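Local coordinates for protein transketolase (Campylobacter jejuni, PDB 3L84) that belongs to the transketolase family, whose enzymes are built on thiamine diphosphate-binding domains, and is found as an assembly of two chains, at residues I176-S181 and I236-T241; Y44-N49 and N57-V62. One frame throughout, in Å; residues are numbered along the deposited sequence.

Interaction 1. Residues I176-S181 and I236-T241; sequences ILIYDS and IIAKTT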
loop_
_atom_site.group_PDB
_atom_site.type_symbol
_atom_site.label_atom_id
_atom_site.label_comp_id
_atom_site.label_asym_id
_atom_site.label_seq_id
_atom_site.Cartn_x
_atom_site.Cartn_y
_atom_site.Cartn_z
ATOM N N ILE A 176 11.401 23.394 0.174
ATOM C CA ILE A 176 11.253 23.947 -1.160
ATOM C C ILE A 176 11.095 22.794 -2.142
ATOM O O ILE A 176 12.002 22.010 -2.335
ATOM C CB ILE A 176 12.436 24.866 -1.526
ATOM C CG1 ILE A 176 12.548 26.031 -0.554
ATOM C CG2 ILE A 176 12.276 25.373 -2.943
ATOM C CD1 ILE A 176 13.805 26.898 -0.701
ATOM N N LEU A 177 9.909 22.680 -2.715
ATOM C CA LEU A 177 9.527 21.636 -3.638
ATOM C C LEU A 177 9.517 22.228 -5.039
ATOM O O LEU A 177 8.831 23.216 -5.301
ATOM C CB LEU A 177 8.142 21.109 -3.264
ATOM C CG LEU A 177 7.583 19.959 -4.064
ATOM C CD1 LEU A 177 8.469 18.743 -4.015
ATOM C CD2 LEU A 177 6.161 19.603 -3.549
ATOM N N ILE A 178 10.286 21.666 -5.938
ATOM C CA ILE A 178 10.397 22.125 -7.307
ATOM C C ILE A 178 9.742 21.066 -8.187
ATOM O O ILE A 178 10.224 19.928 -8.280
ATOM C CB ILE A 178 11.859 22.351 -7.715
ATOM C CG1 ILE A 178 12.498 23.323 -6.760
ATOM C CG2 ILE A 178 11.928 22.801 -9.179
ATOM C CD1 ILE A 178 14.021 23.434 -6.894
ATOM N N TYR A 179 8.627 21.437 -8.807
ATOM C CA TYR A 179 7.819 20.556 -9.669
ATOM C C TYR A 179 8.154 20.781 -11.133
ATOM O O TYR A 179 7.986 21.887 -11.664
ATOM C CB TYR A 179 6.344 20.779 -9.354
ATOM C CG TYR A 179 5.313 20.277 -10.343
ATOM C CD1 TYR A 179 5.435 19.058 -10.982
ATOM C CD2 TYR A 179 4.206 21.047 -10.621
ATOM C CE1 TYR A 179 4.479 18.609 -11.876
ATOM C CE2 TYR A 179 3.243 20.624 -11.514
ATOM C CZ TYR A 179 3.383 19.412 -12.141
ATOM O OH TYR A 179 2.396 18.987 -13.026
ATOM N N ASP A 180 8.662 19.732 -11.766
ATOM C CA ASP A 180 8.999 19.739 -13.177
ATOM C C ASP A 180 7.727 19.518 -13.970
ATOM O O ASP A 180 7.273 18.382 -14.188
ATOM C CB ASP A 180 10.000 18.602 -13.459
ATOM C CG ASP A 180 10.410 18.554 -14.902
ATOM O OD1 ASP A 180 10.110 19.564 -15.581
ATOM O OD2 ASP A 180 10.979 17.535 -15.341
ATOM N N SER A 181 7.131 20.619 -14.390
ATOM C CA SER A 181 5.877 20.583 -15.131
ATOM C C SER A 181 6.182 20.576 -16.628
ATOM O O SER A 181 6.354 21.626 -17.242
ATOM C CB SER A 181 5.029 21.781 -14.748
ATOM O OG SER A 181 3.804 21.738 -15.434
ATOM N N ILE A 236 7.649 25.599 -6.223
ATOM C CA ILE A 236 7.998 26.241 -7.479
ATOM C C ILE A 236 7.497 25.346 -8.604
ATOM O O ILE A 236 7.966 24.223 -8.777
ATOM C CB ILE A 236 9.520 26.482 -7.607
ATOM C CG1 ILE A 236 9.979 27.407 -6.480
ATOM C CG2 ILE A 236 9.853 27.067 -8.970
ATOM C CD1 ILE A 236 11.525 27.558 -6.370
ATOM N N ILE A 237 6.527 25.835 -9.356
ATOM C CA ILE A 237 6.032 25.130 -10.535
ATOM C C ILE A 237 6.885 25.581 -11.704
ATOM O O ILE A 237 6.776 26.734 -12.161
ATOM C CB ILE A 237 4.551 25.442 -10.810
ATOM C CG1 ILE A 237 3.684 25.104 -9.590
ATOM C CG2 ILE A 237 4.056 24.706 -12.046
ATOM C CD1 ILE A 237 2.194 25.442 -9.774
ATOM N N ALA A 238 7.778 24.698 -12.150
ATOM C CA ALA A 238 8.739 25.077 -13.188
ATOM C C ALA A 238 8.325 24.462 -14.505
ATOM O O ALA A 238 8.331 23.240 -14.651
ATOM C CB ALA A 238 10.128 24.648 -12.785
ATOM N N LYS A 239 7.868 25.283 -15.443
ATOM C CA LYS A 239 7.480 24.764 -16.749
ATOM C C LYS A 239 8.728 24.434 -17.556
ATOM O O LYS A 239 9.571 25.298 -17.771
ATOM C CB LYS A 239 6.626 25.784 -17.468
ATOM C CG LYS A 239 5.998 25.238 -18.734
ATOM C CD LYS A 239 4.855 26.126 -19.230
ATOM C CE LYS A 239 4.303 25.594 -20.538
ATOM N NZ LYS A 239 5.377 25.506 -21.578
ATOM N N THR A 240 8.858 23.185 -17.993
ATOM C CA THR A 240 10.047 22.745 -18.718
ATOM C C THR A 240 9.616 21.958 -19.943
ATOM O O THR A 240 8.435 21.585 -20.142
ATOM C CB THR A 240 10.994 21.854 -17.889
ATOM O OG1 THR A 240 10.345 20.605 -17.670
ATOM C CG2 THR A 240 11.362 22.481 -16.608
ATOM N N THR A 241 10.587 21.804 -20.842
ATOM C CA THR A 241 10.454 20.982 -22.026
ATOM C C THR A 241 11.234 19.693 -21.752
ATOM O O THR A 241 12.443 19.732 -21.512
ATOM C CB THR A 241 11.030 21.700 -23.238
ATOM O OG1 THR A 241 10.230 22.876 -23.503
ATOM C CG2 THR A 241 11.027 20.798 -24.449
HETATM O O HOH W 1 11.464 17.839 -17.959
#

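Interaction 2. Residues Y44-N49 and N57-V62; sequences YHLKHN and NRDRLV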
loop_
_atom_site.group_PDB
_atom_site.type_symbol
_atom_site.label_atom_id
_atom_site.label_comp_id
_atom_site.label_asym_id
_atom_site.label_seq_id
_atom_site.Cartn_x
_atom_site.Cartn_y
_atom_site.Cartn_z
ATOM N N TYR A 44 24.319 26.996 -7.068
ATOM C CA TYR A 44 24.816 28.225 -6.437
ATOM C C TYR A 44 24.159 28.499 -5.106
ATOM O O TYR A 44 24.646 29.327 -4.348
ATOM C CB TYR A 44 24.590 29.423 -7.372
ATOM C CG TYR A 44 25.492 29.418 -8.574
ATOM C CD1 TYR A 44 26.679 30.155 -8.569
ATOM C CD2 TYR A 44 25.203 28.638 -9.688
ATOM C CE1 TYR A 44 27.522 30.134 -9.641
ATOM C CE2 TYR A 44 26.061 28.613 -10.780
ATOM C CZ TYR A 44 27.220 29.372 -10.753
ATOM O OH TYR A 44 28.076 29.368 -11.825
ATOM N N HIS A 45 23.017 27.860 -4.850
ATOM C CA HIS A 45 22.285 28.061 -3.604
ATOM C C HIS A 45 22.528 26.954 -2.574
ATOM O O HIS A 45 22.448 27.203 -1.373
ATOM C CB HIS A 45 20.783 28.130 -3.901
ATOM C CG HIS A 45 20.389 29.345 -4.668
ATOM N ND1 HIS A 45 19.928 30.486 -4.056
ATOM C CD2 HIS A 45 20.415 29.601 -5.991
ATOM C CE1 HIS A 45 19.672 31.396 -4.986
ATOM N NE2 HIS A 45 19.976 30.892 -6.170
ATOM N N LEU A 46 22.786 25.745 -3.038
ATOM C CA LEU A 46 22.894 24.584 -2.170
ATOM C C LEU A 46 24.116 24.705 -1.286
ATOM O O LEU A 46 25.236 24.979 -1.770
ATOM C CB LEU A 46 23.010 23.326 -3.038
ATOM C CG LEU A 46 22.786 21.986 -2.365
ATOM C CD1 LEU A 46 21.298 21.855 -2.020
ATOM C CD2 LEU A 46 23.244 20.842 -3.236
ATOM N N LYS A 47 23.908 24.510 0.015
ATOM C CA LYS A 47 24.977 24.532 0.990
ATOM C C LYS A 47 25.280 23.081 1.371
ATOM O O LYS A 47 24.403 22.351 1.875
ATOM C CB LYS A 47 24.510 25.326 2.193
ATOM C CG LYS A 47 25.537 25.532 3.270
ATOM C CD LYS A 47 24.863 26.035 4.544
ATOM C CE LYS A 47 24.008 24.963 5.186
ATOM N NZ LYS A 47 23.753 25.254 6.572
ATOM N N HIS A 48 26.483 22.637 1.080
ATOM C CA HIS A 48 26.874 21.237 1.235
ATOM C C HIS A 48 28.380 21.100 1.175
ATOM O O HIS A 48 29.066 21.942 0.592
ATOM C CB HIS A 48 26.183 20.364 0.165
ATOM C CG HIS A 48 26.591 20.599 -1.263
ATOM N ND1 HIS A 48 26.516 21.810 -1.938
ATOM C CD2 HIS A 48 27.004 19.695 -2.172
ATOM C CE1 HIS A 48 26.913 21.627 -3.195
ATOM N NE2 HIS A 48 27.194 20.345 -3.364
ATOM N N ASN A 49 28.883 20.048 1.803
ATOM C CA ASN A 49 30.301 19.724 1.767
ATOM C C ASN A 49 30.522 18.387 1.042
ATOM O O ASN A 49 30.294 17.334 1.610
ATOM C CB ASN A 49 30.907 19.654 3.166
ATOM C CG ASN A 49 32.398 19.477 3.104
ATOM O OD1 ASN A 49 32.958 19.309 1.994
ATOM N ND2 ASN A 49 33.062 19.583 4.240
ATOM N N ASN A 57 24.276 19.982 9.254
ATOM C CA ASN A 57 23.530 21.173 8.866
ATOM C C ASN A 57 23.600 21.463 7.367
ATOM O O ASN A 57 23.312 22.578 6.958
ATOM C CB ASN A 57 23.927 22.404 9.701
ATOM C CG ASN A 57 22.906 23.539 9.600
ATOM O OD1 ASN A 57 21.716 23.315 9.640
ATOM N ND2 ASN A 57 23.389 24.782 9.453
ATOM N N ARG A 58 23.978 20.482 6.578
ATOM C CA ARG A 58 23.905 20.608 5.126
ATOM C C ARG A 58 22.464 20.775 4.645
ATOM O O ARG A 58 21.527 20.245 5.245
ATOM C CB ARG A 58 24.502 19.382 4.446
ATOM C CG ARG A 58 23.693 18.128 4.604
ATOM C CD ARG A 58 24.463 16.907 4.185
ATOM N NE ARG A 58 23.648 15.690 4.213
ATOM C CZ ARG A 58 23.543 14.937 5.291
ATOM N NH1 ARG A 58 24.098 15.273 6.437
ATOM N NH2 ARG A 58 22.856 13.811 5.262
ATOM N N ASP A 59 22.266 21.479 3.540
ATOM C CA ASP A 59 20.994 21.366 2.843
ATOM C C ASP A 59 20.802 19.919 2.376
ATOM O O ASP A 59 21.763 19.257 1.984
ATOM C CB ASP A 59 20.945 22.258 1.619
ATOM C CG ASP A 59 20.906 23.727 1.934
ATOM O OD1 ASP A 59 20.570 24.153 3.073
ATOM O OD2 ASP A 59 21.239 24.531 1.027
ATOM N N ARG A 60 19.570 19.445 2.411
ATOM C CA ARG A 60 19.229 18.086 1.979
ATOM C C ARG A 60 18.561 18.199 0.597
ATOM O O ARG A 60 17.519 18.826 0.469
ATOM C CB ARG A 60 18.290 17.355 2.964
ATOM C CG ARG A 60 18.664 17.323 4.470
ATOM C CD ARG A 60 19.957 16.636 4.671
ATOM N NE ARG A 60 20.197 16.133 6.044
ATOM C CZ ARG A 60 20.671 16.849 7.069
ATOM N NH1 ARG A 60 20.885 18.152 6.947
ATOM N NH2 ARG A 60 20.981 16.268 8.233
ATOM N N LEU A 61 19.124 17.552 -0.419
ATOM C CA LEU A 61 18.612 17.514 -1.764
ATOM C C LEU A 61 18.008 16.146 -2.004
ATOM O O LEU A 61 18.669 15.141 -1.766
ATOM C CB LEU A 61 19.735 17.761 -2.752
ATOM C CG LEU A 61 19.441 17.665 -4.243
ATOM C CD1 LEU A 61 18.405 18.682 -4.617
ATOM C CD2 LEU A 61 20.762 17.812 -5.045
ATOM N N VAL A 62 16.762 16.098 -2.446
ATOM C CA VAL A 62 16.059 14.848 -2.760
ATOM C C VAL A 62 15.519 14.866 -4.197
ATOM O O VAL A 62 14.705 15.731 -4.546
ATOM C CB VAL A 62 14.877 14.610 -1.831
ATOM C CG1 VAL A 62 14.123 13.292 -2.189
ATOM C CG2 VAL A 62 15.312 14.585 -0.343
HETATM O O HOH W 2 20.166 26.902 0.350
#

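Interaction 1. Residues I176-S181 and I236-T241
Ile236, Ala238 and Thr240 bond through their backbones to Leu177, Tyr179 and Ser181, joining two parallel neighbours within the five-stranded parallel sheet of the thiamine diphosphate-binding domain, an alpha/beta fold. The strand directions diverge by 25°. Within these segments the ladder runs from Ile236 N, giving to Leu177 O at 2.8 Å, through Tyr179 N to Ile236 O, Ala238 N to Tyr179 O and Ser181 N to Ala238 O. A further bond, Thr240 N to Ser181 O, extends it past the end of strand 234-239; here the donor stands above the carbonyl plane, 47° out of it.

Apolar side chains meet on both faces. On the one lined by Ile178, Ile236 and Ala238, Ile236 CD1 reaches Ile176 CG2 at 4.1 Å, and helix 217-228 covers Ile236 with Ala223 and Leu224. Branched isoleucines suit the extended backbone, while small Ala238 brings its CB to 4.4 Å from Ile178 CG2. On the other face, the Tyr179 ring runs alongside Ile237, CD2 lying 3.9 Å from Ile237 CG2. Ser181 CB sits over one ring face toward its rim, and the Tyr179 hydroxyl bonds to Asp152.

Asp180 and Thr240 add a polar contact. With CG anti to the backbone N (chi1 -179°), the carboxylate extends to the Thr240 hydroxyl; the modelled 2.3 Å between OD1 and OG1 is too short to trust in detail. Water 1 bridges the same pair, donating to Asp180 OD2 at 2.7 Å and to Thr240 OG1 at 3.0 Å.

Interaction 2. Residues Y44-N49 and N57-V62
The path from His45 to His48 runs at 115° to that from Asn57 to Leu61; the backbones come nearest at His48 with Arg58 and Lys47 with Asp59, and Asp59 N gives a 2.8 Å hydrogen bond to Lys47 O. Asp59 returns the link through its side chain: CG lies beside its own backbone N (chi1 -69°), and OD2 accepts from Lys47 N at 2.9 Å, met from above the carboxylate plane. Both polar backbone atoms of Lys47 are thus held by one residue. Water 2 ties Asp59 OD2 to His45 O, donating to both, while OD1 takes Lys145 N; a short, multiply accepting acid suits this junction.

The lysine chain crosses the aspartate at about a right angle. In the conformer described, one of two deposited, its long chain, bent at chi3, carries NZ to Asn57 O, a 2.7 Å bond. Asn57 itself turns its amide nitrogen to Asp143.

Leu46 supplies the apolar side, its two methyl branches serving different partners: CD1 packs 3.7 Å from Asp59 CB, and CD2 lies over the centre of the His48 ring and meets Leu61 CD2 at 4.3 Å. Within 57-62, Arg60 NE lies over the guanidinium face of Arg58, which is salt-bridged to Glu110. The whole forms a helix-to-strand connection of a parallel alpha/beta domain, in which the loop after helix 30-42 is bonded to the residues that lead into strand 60-63.

From the N terminus, the chain leaves helix 30-42, and interaction 2 closes a short loop, with only seven residues between its segments, just as strand 60-63 begins. Interaction 1 comes later, bringing 236-241 beside 176-181 across 54 intervening residues that include helix 217-228 and strand 208-213. The two closures follow in series, neither nested nor crossed. They do not touch: their centres are 19 Å apart and their nearest atoms about 7 Å. Yet both reach one parallel sheet, where strand 146-151 lies between strands 60-63 and 175-181. Interaction 2 ties the loop after helix 30-42 to the approach of an edge strand, 60-63, with Leu61 the strand residue that takes part, whereas interaction 1 joins two inner strands.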